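EAL domain protein (Vibrio cholerae serotype O1, PDB 6IJ2) degrades the cyclic dinucleotide messengers c-di-GMP and cGAMP as a standalone EAL-domain phosphodiesterase. Local coordinates at residues E133-V138 and L167-D172. The protein carries 1 engineered substitution. Residues are numbered along the deposited sequence; the frame is centred on the assembly and turned at random.
Sequences ERVEDV and LNLLAD
Two consecutive beta-alpha connections of the EAL barrel meet here: V135 and V138, in the loop between strand 125-129 and helix 139-151, face N168 and L169 of the short helix 166-170, which follows strand 154-160, and D172. The polar link is made by N168, whose ND2 donates to the backbone O of V135 at 2.9 Å. The acceptor lies almost in the amide plane of N168, and the donor in turn meets a lone pair of the carbonyl, with a C=O...N angle of 137°; the bond itself bends to 147° at the hydrogen. N168 reaches the loop because its CG is swung away from the backbone N (chi1 -171°), and an asparagine suits the place because its amide NH2 can donate to the main-chain carbonyl O of V135. A water accepts from V135 N at 3.0 Å and only weakly from N168 ND2. Beside it the contact turns apolar. One methyl of L169, CD2, lies 4.1 Å from CG2 of V135 and 4.0 Å from CG2 of V138, while the leucine also packs on I157 of strand 154-160, so a branched, wholly apolar residue fits between loop and barrel. CG1 of V138 comes up against the carboxylate of D172, 3.1 Å from OD2, a close approach of methyl and oxygen. The other oxygen, OD1, forms a salt bridge with R194 of the second subunit; an acidic residue suits a place where it meets an arginine. D137 caps the N of N139 at the start of the next helix. The contact thus joins two successive strand-to-helix connections of the TIM-barrel-like EAL domain, whose preceding strands, 125-129 and 154-160, carry the calcium ligands E128, D158 and D159, with the second subunit packed alongside.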
loop_
_atom_site.group_PDB
_atom_site.type_symbol
_atom_site.label_atom_id
_atom_site.label_comp_id
_atom_site.label_asym_id
_atom_site.label_seq_id
_atom_site.Cartn_x
_atom_site.Cartn_y
_atom_site.Cartn_z
ATOM N N GLU A 133 7.969 -5.126 6.748
ATOM C CA GLU A 133 7.040 -4.362 7.569
ATOM C C GLU A 133 6.813 -3.017 6.886
ATOM O O GLU A 133 7.272 -2.788 5.761
ATOM C CB GLU A 133 7.563 -4.210 9.004
ATOM C CG GLU A 133 8.648 -3.160 9.173
ATOM C CD GLU A 133 10.026 -3.761 9.344
ATOM O OE1 GLU A 133 10.260 -4.430 10.372
ATOM O OE2 GLU A 133 10.871 -3.569 8.446
ATOM N N ARG A 134 6.091 -2.128 7.568
ATOM C CA ARG A 134 5.853 -0.790 7.045
ATOM C C ARG A 134 7.172 -0.085 6.762
ATOM O O ARG A 134 8.085 -0.081 7.595
ATOM C CB ARG A 134 5.024 0.029 8.037
ATOM C CG ARG A 134 3.680 -0.578 8.376
ATOM C CD ARG A 134 3.122 0.015 9.672
ATOM N NE ARG A 134 2.614 1.374 9.506
ATOM C CZ ARG A 134 2.144 2.121 10.503
ATOM N NH1 ARG A 134 2.130 1.642 11.740
ATOM N NH2 ARG A 134 1.695 3.346 10.265
ATOM N N VAL A 135 7.260 0.523 5.582
ATOM C CA VAL A 135 8.477 1.167 5.109
ATOM C C VAL A 135 8.403 2.638 5.509
ATOM O O VAL A 135 7.810 3.460 4.808
ATOM C CB VAL A 135 8.649 1.001 3.597
ATOM C CG1 VAL A 135 9.970 1.597 3.143
ATOM C CG2 VAL A 135 8.552 -0.472 3.216
ATOM N N GLU A 136 9.006 2.970 6.650
ATOM C CA GLU A 136 9.135 4.374 7.022
ATOM C C GLU A 136 10.350 4.999 6.345
ATOM O O GLU A 136 10.254 6.082 5.756
ATOM C CB GLU A 136 9.221 4.515 8.543
ATOM C CG GLU A 136 7.978 4.035 9.282
ATOM C CD GLU A 136 8.081 4.190 10.795
ATOM O OE1 GLU A 136 9.171 4.550 11.294
ATOM O OE2 GLU A 136 7.068 3.949 11.485
ATOM N N ASP A 137 11.498 4.328 6.417
ATOM C CA ASP A 137 12.713 4.748 5.719
ATOM C C ASP A 137 12.877 3.846 4.499
ATOM O O ASP A 137 13.293 2.692 4.615
ATOM C CB ASP A 137 13.927 4.683 6.640
ATOM C CG ASP A 137 15.175 5.271 6.005
ATOM O OD1 ASP A 137 15.110 5.687 4.831
ATOM O OD2 ASP A 137 16.224 5.324 6.683
ATOM N N VAL A 138 12.545 4.384 3.324
ATOM C CA VAL A 138 12.624 3.621 2.086
ATOM C C VAL A 138 14.055 3.355 1.647
ATOM O O VAL A 138 14.273 2.520 0.763
ATOM C CB VAL A 138 11.841 4.369 0.985
ATOM C CG1 VAL A 138 12.667 5.528 0.432
ATOM C CG2 VAL A 138 11.383 3.418 -0.114
ATOM N N LEU A 167 2.910 2.042 -3.762
ATOM C CA LEU A 167 3.189 3.395 -4.236
ATOM C C LEU A 167 4.266 4.054 -3.397
ATOM O O LEU A 167 5.051 4.854 -3.917
ATOM C CB LEU A 167 1.912 4.247 -4.243
ATOM C CG LEU A 167 0.940 3.869 -5.369
ATOM C CD1 LEU A 167 -0.318 4.743 -5.305
ATOM C CD2 LEU A 167 1.613 3.963 -6.754
ATOM N N ASN A 168 4.320 3.722 -2.106
ATOM C CA ASN A 168 5.380 4.217 -1.235
ATOM C C ASN A 168 6.754 3.841 -1.786
ATOM O O ASN A 168 7.711 4.617 -1.698
ATOM C CB ASN A 168 5.171 3.640 0.166
ATOM C CG ASN A 168 6.088 4.243 1.209
ATOM O OD1 ASN A 168 6.510 5.392 1.106
ATOM N ND2 ASN A 168 6.387 3.462 2.239
ATOM N N LEU A 169 6.866 2.650 -2.353
ATOM C CA LEU A 169 8.143 2.227 -2.923
ATOM C C LEU A 169 8.420 2.947 -4.236
ATOM O O LEU A 169 9.486 3.556 -4.409
ATOM C CB LEU A 169 8.129 0.719 -3.120
ATOM C CG LEU A 169 7.949 -0.086 -1.829
ATOM C CD1 LEU A 169 7.995 -1.579 -2.112
ATOM C CD2 LEU A 169 9.020 0.299 -0.824
ATOM N N LEU A 170 7.455 2.908 -5.163
ATOM C CA LEU A 170 7.644 3.447 -6.511
ATOM C C LEU A 170 7.980 4.929 -6.516
ATOM O O LEU A 170 8.557 5.414 -7.497
ATOM C CB LEU A 170 6.386 3.237 -7.348
ATOM C CG LEU A 170 6.078 1.795 -7.696
ATOM C CD1 LEU A 170 4.813 1.729 -8.522
ATOM C CD2 LEU A 170 7.256 1.260 -8.473
ATOM N N ALA A 171 7.604 5.662 -5.467
ATOM C CA ALA A 171 7.917 7.088 -5.406
ATOM C C ALA A 171 9.417 7.330 -5.325
ATOM O O ALA A 171 9.905 8.366 -5.791
ATOM C CB ALA A 171 7.207 7.743 -4.214
ATOM N N ASP A 172 10.171 6.388 -4.761
ATOM C CA ASP A 172 11.587 6.619 -4.520
ATOM C C ASP A 172 12.523 5.730 -5.331
ATOM O O ASP A 172 13.709 6.057 -5.431
ATOM C CB ASP A 172 11.895 6.460 -3.024
ATOM C CG ASP A 172 11.362 7.622 -2.195
ATOM O OD1 ASP A 172 11.562 8.784 -2.614
ATOM O OD2 ASP A 172 10.740 7.383 -1.137
HETATM O O HOH W 1 5.099 0.511 3.497
#